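Local coordinates for uncharacterized conserved protein (Idiomarina loihiensis, PDB 2QSD), which is of unknown function and belongs to the DUF1543 family, with two copies of the chain in its assembly, at residues A[68-73]-A[160-165]; A[13-18]-A[28-33]. One frame throughout, in Å; residues are numbered along the deposited sequence.

How the interactions relate
From the N terminus the chain first runs out along strand 9-17 and comes back along strand 26-34, so interaction 2 (13-18 with 28-33) closes a short loop, the two segments being ten residues apart. Interaction 1 opens only later, its segments 68-73 and 160-165 being 87 residues apart, on strands 69-74 and 155-161. The two contacts therefore follow in series, neither enclosing nor crossing the other. Interaction 2 is a buried contact in the antiparallel sheet that also takes in strand 56-62; interaction 1 lies at the surface in a separate four-stranded sheet, with centres about 24 Å apart. Their ends nevertheless meet, where Leu73 CD1 packs on Val33 CG1 at 3.8 Å.

Interaction 1 of 2, residues A[68-73]-A[160-165]; sequences GYRIHL and EFDGEQ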
ATOM      1  N   GLY A  68     -16.079 -18.243  15.845  1.00 42.59           N
ATOM      2  CA  GLY A  68     -16.847 -19.421  16.213  1.00 37.90           C
ATOM      3  C   GLY A  68     -17.607 -20.074  15.072  1.00 43.01           C
ATOM      4  O   GLY A  68     -18.242 -21.114  15.271  1.00 44.82           O
ATOM      5  N   TYR A  69     -17.544 -19.473  13.884  1.00 38.65           N
ATOM      6  CA  TYR A  69     -18.242 -19.993  12.709  1.00 42.78           C
ATOM      7  C   TYR A  69     -17.285 -20.693  11.752  1.00 43.79           C
ATOM      8  O   TYR A  69     -16.200 -20.192  11.475  1.00 46.66           O
ATOM      9  CB  TYR A  69     -18.981 -18.873  11.962  1.00 42.78           C
ATOM     10  CG  TYR A  69     -20.167 -18.286  12.702  1.00 42.26           C
ATOM     11  CD1 TYR A  69     -21.466 -18.723  12.438  1.00 42.26           C
ATOM     12  CD2 TYR A  69     -19.993 -17.283  13.655  1.00 42.88           C
ATOM     13  CE1 TYR A  69     -22.562 -18.183  13.114  1.00 33.68           C
ATOM     14  CE2 TYR A  69     -21.080 -16.740  14.336  1.00 47.19           C
ATOM     15  CZ  TYR A  69     -22.357 -17.194  14.059  1.00 46.74           C
ATOM     16  OH  TYR A  69     -23.428 -16.650  14.728  1.00 60.22           O
ATOM     17  N   ARG A  70     -17.710 -21.850  11.255  1.00 42.03           N
ATOM     18  CA  ARG A  70     -17.006 -22.604  10.227  1.00 42.02           C
ATOM     19  C   ARG A  70     -17.453 -22.142   8.839  1.00 47.69           C
ATOM     20  O   ARG A  70     -18.641 -21.925   8.607  1.00 46.80           O
ATOM     21  CB  ARG A  70     -17.290 -24.097  10.404  1.00 45.25           C
ATOM     22  CG  ARG A  70     -16.624 -25.025   9.404  1.00 40.17           C
ATOM     23  CD  ARG A  70     -16.787 -26.464   9.833  1.00 52.91           C
ATOM     24  NE  ARG A  70     -16.429 -27.398   8.771  1.00 71.23           N
ATOM     25  CZ  ARG A  70     -16.428 -28.722   8.904  1.00 81.84           C
ATOM     26  NH1 ARG A  70     -16.091 -29.485   7.872  1.00 73.68           N
ATOM     27  NH2 ARG A  70     -16.762 -29.286  10.060  1.00 76.14           N
ATOM     28  N   ILE A  71     -16.492 -22.001   7.928  1.00 43.88           N
ATOM     29  CA  ILE A  71     -16.755 -21.516   6.583  1.00 43.18           C
ATOM     30  C   ILE A  71     -16.975 -22.690   5.644  1.00 46.71           C
ATOM     31  O   ILE A  71     -16.136 -23.590   5.555  1.00 51.89           O
ATOM     32  CB  ILE A  71     -15.599 -20.615   6.081  1.00 41.96           C
ATOM     33  CG1 ILE A  71     -15.467 -19.385   6.984  1.00 39.60           C
ATOM     34  CG2 ILE A  71     -15.821 -20.197   4.629  1.00 42.37           C
ATOM     35  CD1 ILE A  71     -14.135 -18.697   6.900  1.00 44.83           C
ATOM     36  N   HIS A  72     -18.118 -22.688   4.963  1.00 46.59           N
ATOM     37  CA  HIS A  72     -18.419 -23.702   3.955  1.00 46.47           C
ATOM     38  C   HIS A  72     -18.467 -23.061   2.584  1.00 41.45           C
ATOM     39  O   HIS A  72     -18.899 -21.914   2.448  1.00 47.00           O
ATOM     40  CB  HIS A  72     -19.753 -24.384   4.246  1.00 46.79           C
ATOM     41  CG  HIS A  72     -19.744 -25.217   5.484  1.00 54.10           C
ATOM     42  ND1 HIS A  72     -19.226 -26.493   5.515  1.00 46.96           N
ATOM     43  CD2 HIS A  72     -20.190 -24.959   6.737  1.00 47.74           C
ATOM     44  CE1 HIS A  72     -19.351 -26.983   6.735  1.00 58.56           C
ATOM     45  NE2 HIS A  72     -19.933 -26.072   7.495  1.00 50.90           N
ATOM     46  N   LEU A  73     -18.021 -23.804   1.578  1.00 40.90           N
ATOM     47  CA  LEU A  73     -18.026 -23.325   0.200  1.00 52.24           C
ATOM     48  C   LEU A  73     -18.853 -24.249  -0.682  1.00 55.68           C
ATOM     49  O   LEU A  73     -18.606 -25.458  -0.735  1.00 52.07           O
ATOM     50  CB  LEU A  73     -16.596 -23.206  -0.342  1.00 47.56           C
ATOM     51  CG  LEU A  73     -15.637 -22.302   0.436  1.00 45.11           C
ATOM     52  CD1 LEU A  73     -14.204 -22.523  -0.028  1.00 48.88           C
ATOM     53  CD2 LEU A  73     -16.033 -20.830   0.339  1.00 47.23           C
ATOM     54  N   GLU A 160     -21.433 -21.812   9.629  1.00 48.73           N
ATOM     55  CA  GLU A 160     -21.995 -22.755  10.595  1.00 46.15           C
ATOM     56  C   GLU A 160     -21.278 -22.609  11.939  1.00 47.31           C
ATOM     57  O   GLU A 160     -20.070 -22.818  12.021  1.00 47.27           O
ATOM     58  CB  GLU A 160     -21.845 -24.187  10.077  1.00 48.18           C
ATOM     59  CG  GLU A 160     -22.353 -25.267  11.030  1.00 55.65           C
ATOM     60  CD  GLU A 160     -21.587 -26.581  10.917  1.00 55.52           C
ATOM     61  OE1 GLU A 160     -21.913 -27.526  11.667  1.00 54.43           O
ATOM     62  OE2 GLU A 160     -20.652 -26.673  10.094  1.00 56.85           O
ATOM     63  N   PHE A 161     -22.018 -22.250  12.987  1.00 40.96           N
ATOM     64  CA  PHE A 161     -21.448 -22.124  14.323  1.00 36.32           C
ATOM     65  C   PHE A 161     -20.996 -23.476  14.888  1.00 41.33           C
ATOM     66  O   PHE A 161     -21.797 -24.401  15.002  1.00 47.64           O
ATOM     67  CB  PHE A 161     -22.445 -21.455  15.272  1.00 38.99           C
ATOM     68  CG  PHE A 161     -21.900 -21.202  16.656  1.00 48.38           C
ATOM     69  CD1 PHE A 161     -21.141 -20.068  16.919  1.00 47.65           C
ATOM     70  CD2 PHE A 161     -22.155 -22.094  17.698  1.00 50.53           C
ATOM     71  CE1 PHE A 161     -20.632 -19.825  18.200  1.00 50.34           C
ATOM     72  CE2 PHE A 161     -21.649 -21.865  18.977  1.00 49.47           C
ATOM     73  CZ  PHE A 161     -20.887 -20.722  19.229  1.00 46.40           C
ATOM     74  N   ASP A 162     -19.710 -23.580  15.230  1.00 37.02           N
ATOM     75  CA  ASP A 162     -19.182 -24.764  15.915  1.00 38.43           C
ATOM     76  C   ASP A 162     -18.272 -24.436  17.108  1.00 36.80           C
ATOM     77  O   ASP A 162     -17.761 -25.339  17.769  1.00 45.88           O
ATOM     78  CB  ASP A 162     -18.494 -25.730  14.933  1.00 33.15           C
ATOM     79  CG  ASP A 162     -17.245 -25.141  14.273  1.00 50.78           C
ATOM     80  OD1 ASP A 162     -16.816 -24.017  14.618  1.00 45.36           O
ATOM     81  OD2 ASP A 162     -16.680 -25.828  13.390  1.00 51.25           O
ATOM     82  N   GLY A 163     -18.056 -23.146  17.357  1.00 39.40           N
ATOM     83  CA  GLY A 163     -17.233 -22.696  18.480  1.00 41.48           C
ATOM     84  C   GLY A 163     -15.717 -22.666  18.288  1.00 46.14           C
ATOM     85  O   GLY A 163     -14.994 -22.175  19.162  1.00 50.55           O
ATOM     86  N   GLU A 164     -15.227 -23.180  17.161  1.00 43.86           N
ATOM     87  CA  GLU A 164     -13.790 -23.174  16.881  1.00 48.76           C
ATOM     88  C   GLU A 164     -13.280 -21.776  16.549  1.00 51.03           C
ATOM     89  O   GLU A 164     -13.944 -20.997  15.859  1.00 46.03           O
ATOM     90  CB  GLU A 164     -13.446 -24.117  15.734  1.00 49.07           C
ATOM     91  CG  GLU A 164     -13.154 -25.551  16.128  1.00 69.85           C
ATOM     92  CD  GLU A 164     -12.497 -26.334  14.996  1.00 81.82           C
ATOM     93  OE1 GLU A 164     -11.450 -25.878  14.470  1.00 70.22           O
ATOM     94  OE2 GLU A 164     -13.030 -27.406  14.634  1.00 82.10           O
ATOM     95  N   GLN A 165     -12.094 -21.469  17.055  1.00 53.16           N
ATOM     96  CA  GLN A 165     -11.445 -20.197  16.781  1.00 56.56           C
ATOM     97  C   GLN A 165     -10.260 -20.418  15.840  1.00 54.43           C
ATOM     98  O   GLN A 165      -9.742 -21.536  15.721  1.00 51.34           O
ATOM     99  CB  GLN A 165     -10.986 -19.528  18.082  1.00 59.97           C
ATOM    100  CG  GLN A 165     -12.110 -19.152  19.052  1.00 62.15           C
ATOM    101  CD  GLN A 165     -12.968 -17.987  18.570  1.00 78.59           C
ATOM    102  OE1 GLN A 165     -14.183 -18.111  18.452  1.00 86.31           O
ATOM    103  NE2 GLN A 165     -12.337 -16.851  18.301  1.00 82.57           N
TER
HETATM  104  O   HOH W   1     -17.758 -28.174  12.609  1.00 48.37           O
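Gly68 O takes two backbone N-H groups from across the contact, Asp162 N and Gly163 N, each 2.9 Å away. Asp162 N arrives almost straight down the carbonyl direction, whereas Gly163 N comes in well bent, at a C=O...N angle of 132°, and the one oxygen grips the start of the turn. Next along, Arg70 and Glu160 exchange a pair of backbone bonds, Arg70 N to Glu160 O and Glu160 N to Arg70 O. These rungs join strand 69-74 to the end of strand 155-161 in a four-stranded antiparallel sheet, Arg70 and Glu160 being a hydrogen-bonded pair and Tyr69 and Phe161 a non-hydrogen-bonded one. Past the pairing the chain folds into an Asx turn: Asp162 OD1 accepts from Glu164 N at 3.1 Å, the donor standing above the carboxylate plane. Asp162 OD2 receives His65 NE2 and also a water, which in turn accepts from Arg70 NH2. The extended Arg70 chain, with CG anti to the backbone N (chi1 180°), runs alongside Glu160, but none of its guanidinium N-H groups points at Glu160 OE2, and the two charges are merely near each other. Instead Glu160 OE2 is claimed by His72 NE2 at 2.8 Å, a nearly straight bond lying in the imidazole plane and reaching the oxygen on its anti side, somewhat out of the carboxylate plane. With an alanine here in place of His72, Glu160 OE2 would probably lose this donor and the carboxylate would be freer to turn about the bent side chain of Glu160. On the other face of the sheet, the edge of Phe161 stands T-shaped over the face of Tyr69, the planes 75° apart, with Phe161 CD1 over the ring centre. Tyr69 CE1 also packs on Phe161 CB at 3.9 Å.

Interaction 2 of 2, residues A[13-18]-A[28-33]; sequences VYVGGT and DIRFVV
A beta hairpin made of strands 9-17 and 26-34 holds this contact, antiparallel and largely buried. Val13 with Arg30 and Val15 with Asp28 are its hydrogen-bonded pairs, each closed by two N-H...O=C bonds; Val13 N to Arg30 O is 2.9 Å and nearly straight. Between them Tyr14 and Ile29 form the non-hydrogen-bonded pair, where Ile29 CA lies 3.3 Å from Val13 O in a CA-H...O contact. On the face of Val13, Val15 and Arg30, Val13 CG2 rests against Arg30 CB at 3.7 Å, while its other methyl, CG1, meets Val32 CG2. Helix 41-47 covers Val15 and Val32 through Ile44. Arg30 curls back along its own strand, bent at chi2 (-54°) and chi3, and lays NH1 in a salt bridge 3.0 Å from Asp28 OD2. Both groups also reach the second subunit: Arg30 NH1 donates to Gly21 O of that chain, and Asp28 OD1 accepts from its Asn23 and Ile24 backbone nitrogens. On the reverse face the side chains of Tyr14 and Ile29 cross at about a right angle, and Ile29 CD1 meets the edge of the Tyr14 ring, 3.5 Å from Tyr14 CD1.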
ATOM      1  N   VAL A  13      -5.292 -13.636   0.562  1.00 44.01           N
ATOM      2  CA  VAL A  13      -3.933 -13.442   0.056  1.00 37.03           C
ATOM      3  C   VAL A  13      -3.539 -11.968   0.028  1.00 43.17           C
ATOM      4  O   VAL A  13      -4.341 -11.098  -0.311  1.00 48.81           O
ATOM      5  CB  VAL A  13      -3.723 -14.079  -1.354  1.00 40.03           C
ATOM      6  CG1 VAL A  13      -3.953 -15.572  -1.322  1.00 45.19           C
ATOM      7  CG2 VAL A  13      -4.636 -13.472  -2.382  1.00 47.70           C
ATOM      8  N   TYR A  14      -2.298 -11.695   0.402  1.00 42.34           N
ATOM      9  CA  TYR A  14      -1.763 -10.345   0.395  1.00 41.80           C
ATOM     10  C   TYR A  14      -0.784 -10.289  -0.763  1.00 42.20           C
ATOM     11  O   TYR A  14       0.235 -10.979  -0.767  1.00 40.30           O
ATOM     12  CB  TYR A  14      -1.069 -10.076   1.724  1.00 44.40           C
ATOM     13  CG  TYR A  14      -0.540  -8.678   1.952  1.00 46.52           C
ATOM     14  CD1 TYR A  14      -1.402  -7.583   2.046  1.00 48.23           C
ATOM     15  CD2 TYR A  14       0.827  -8.459   2.139  1.00 56.08           C
ATOM     16  CE1 TYR A  14      -0.919  -6.296   2.281  1.00 48.69           C
ATOM     17  CE2 TYR A  14       1.329  -7.173   2.379  1.00 51.86           C
ATOM     18  CZ  TYR A  14       0.450  -6.101   2.447  1.00 50.52           C
ATOM     19  OH  TYR A  14       0.937  -4.838   2.680  1.00 49.19           O
ATOM     20  N   VAL A  15      -1.123  -9.503  -1.775  1.00 37.28           N
ATOM     21  CA  VAL A  15      -0.324  -9.471  -2.992  1.00 34.95           C
ATOM     22  C   VAL A  15       0.262  -8.092  -3.215  1.00 39.75           C
ATOM     23  O   VAL A  15      -0.240  -7.103  -2.681  1.00 47.58           O
ATOM     24  CB  VAL A  15      -1.129  -9.933  -4.222  1.00 37.32           C
ATOM     25  CG1 VAL A  15      -1.479 -11.394  -4.090  1.00 32.89           C
ATOM     26  CG2 VAL A  15      -2.402  -9.106  -4.390  1.00 35.46           C
ATOM     27  N   GLY A  16       1.334  -8.037  -3.996  1.00 43.01           N
ATOM     28  CA  GLY A  16       2.055  -6.796  -4.240  1.00 32.93           C
ATOM     29  C   GLY A  16       2.486  -6.645  -5.680  1.00 39.55           C
ATOM     30  O   GLY A  16       2.628  -7.628  -6.418  1.00 38.70           O
ATOM     31  N   GLY A  17       2.704  -5.400  -6.079  1.00 35.49           N
ATOM     32  CA  GLY A  17       3.110  -5.103  -7.438  1.00 37.96           C
ATOM     33  C   GLY A  17       2.989  -3.628  -7.743  1.00 39.88           C
ATOM     34  O   GLY A  17       2.862  -2.797  -6.839  1.00 32.43           O
ATOM     35  N   THR A  18       3.012  -3.306  -9.029  1.00 35.40           N
ATOM     36  CA  THR A  18       3.002  -1.921  -9.455  1.00 40.60           C
ATOM     37  C   THR A  18       1.688  -1.541 -10.156  1.00 38.47           C
ATOM     38  O   THR A  18       0.899  -2.409 -10.538  1.00 40.49           O
ATOM     39  CB  THR A  18       4.264  -1.600 -10.314  1.00 45.30           C
ATOM     40  OG1 THR A  18       4.329  -0.195 -10.564  1.00 70.16           O
ATOM     41  CG2 THR A  18       4.245  -2.344 -11.638  1.00 40.29           C
ATOM     42  N   ASP A  28      -2.572  -5.143  -2.106  1.00 29.06           N
ATOM     43  CA  ASP A  28      -4.004  -5.356  -1.906  1.00 37.62           C
ATOM     44  C   ASP A  28      -4.259  -6.732  -1.279  1.00 36.87           C
ATOM     45  O   ASP A  28      -3.421  -7.630  -1.377  1.00 33.89           O
ATOM     46  CB  ASP A  28      -4.761  -5.226  -3.242  1.00 37.82           C
ATOM     47  CG  ASP A  28      -6.270  -5.081  -3.063  1.00 40.91           C
ATOM     48  OD1 ASP A  28      -6.701  -4.642  -1.978  1.00 47.38           O
ATOM     49  OD2 ASP A  28      -7.028  -5.398  -4.007  1.00 42.61           O
ATOM     50  N   ILE A  29      -5.412  -6.873  -0.629  1.00 39.16           N
ATOM     51  CA  ILE A  29      -5.885  -8.140  -0.088  1.00 36.90           C
ATOM     52  C   ILE A  29      -6.943  -8.714  -1.022  1.00 43.91           C
ATOM     53  O   ILE A  29      -7.927  -8.041  -1.335  1.00 49.27           O
ATOM     54  CB  ILE A  29      -6.489  -7.938   1.316  1.00 46.81           C
ATOM     55  CG1 ILE A  29      -5.395  -7.593   2.334  1.00 39.98           C
ATOM     56  CG2 ILE A  29      -7.295  -9.158   1.763  1.00 47.89           C
ATOM     57  CD1 ILE A  29      -4.581  -8.774   2.770  1.00 58.60           C
ATOM     58  N   ARG A  30      -6.728  -9.946  -1.484  1.00 39.99           N
ATOM     59  CA  ARG A  30      -7.722 -10.649  -2.298  1.00 38.27           C
ATOM     60  C   ARG A  30      -8.277 -11.877  -1.566  1.00 41.21           C
ATOM     61  O   ARG A  30      -7.571 -12.526  -0.787  1.00 39.05           O
ATOM     62  CB  ARG A  30      -7.138 -11.086  -3.650  1.00 32.89           C
ATOM     63  CG  ARG A  30      -6.408 -10.016  -4.465  1.00 41.67           C
ATOM     64  CD  ARG A  30      -7.248  -8.762  -4.706  1.00 45.31           C
ATOM     65  NE  ARG A  30      -8.475  -9.028  -5.451  1.00 44.79           N
ATOM     66  CZ  ARG A  30      -9.445  -8.135  -5.642  1.00 47.46           C
ATOM     67  NH1 ARG A  30      -9.341  -6.905  -5.152  1.00 40.41           N
ATOM     68  NH2 ARG A  30     -10.526  -8.476  -6.324  1.00 38.41           N
ATOM     69  N   PHE A  31      -9.545 -12.184  -1.828  1.00 37.52           N
ATOM     70  CA  PHE A  31     -10.147 -13.433  -1.395  1.00 36.48           C
ATOM     71  C   PHE A  31     -10.280 -14.334  -2.605  1.00 39.60           C
ATOM     72  O   PHE A  31     -10.799 -13.911  -3.635  1.00 44.30           O
ATOM     73  CB  PHE A  31     -11.510 -13.188  -0.748  1.00 40.83           C
ATOM     74  CG  PHE A  31     -11.427 -12.521   0.594  1.00 47.13           C
ATOM     75  CD1 PHE A  31     -11.445 -11.129   0.700  1.00 39.32           C
ATOM     76  CD2 PHE A  31     -11.311 -13.287   1.757  1.00 45.64           C
ATOM     77  CE1 PHE A  31     -11.352 -10.508   1.946  1.00 44.77           C
ATOM     78  CE2 PHE A  31     -11.223 -12.678   3.010  1.00 47.08           C
ATOM     79  CZ  PHE A  31     -11.246 -11.287   3.105  1.00 50.42           C
ATOM     80  N   VAL A  32      -9.787 -15.566  -2.487  1.00 37.20           N
ATOM     81  CA  VAL A  32      -9.786 -16.521  -3.600  1.00 38.13           C
ATOM     82  C   VAL A  32     -10.147 -17.928  -3.121  1.00 42.73           C
ATOM     83  O   VAL A  32      -9.914 -18.270  -1.958  1.00 39.27           O
ATOM     84  CB  VAL A  32      -8.423 -16.567  -4.348  1.00 35.81           C
ATOM     85  CG1 VAL A  32      -8.239 -15.341  -5.234  1.00 36.78           C
ATOM     86  CG2 VAL A  32      -7.249 -16.719  -3.370  1.00 35.04           C
ATOM     87  N   VAL A  33     -10.719 -18.733  -4.019  1.00 38.85           N
ATOM     88  CA  VAL A  33     -11.153 -20.088  -3.694  1.00 34.47           C
ATOM     89  C   VAL A  33     -10.541 -21.127  -4.636  1.00 38.56           C
ATOM     90  O   VAL A  33     -10.642 -21.003  -5.852  1.00 48.54           O
ATOM     91  CB  VAL A  33     -12.703 -20.204  -3.692  1.00 37.87           C
ATOM     92  CG1 VAL A  33     -13.157 -21.658  -3.591  1.00 37.33           C
ATOM     93  CG2 VAL A  33     -13.289 -19.426  -2.541  1.00 35.37           C
TER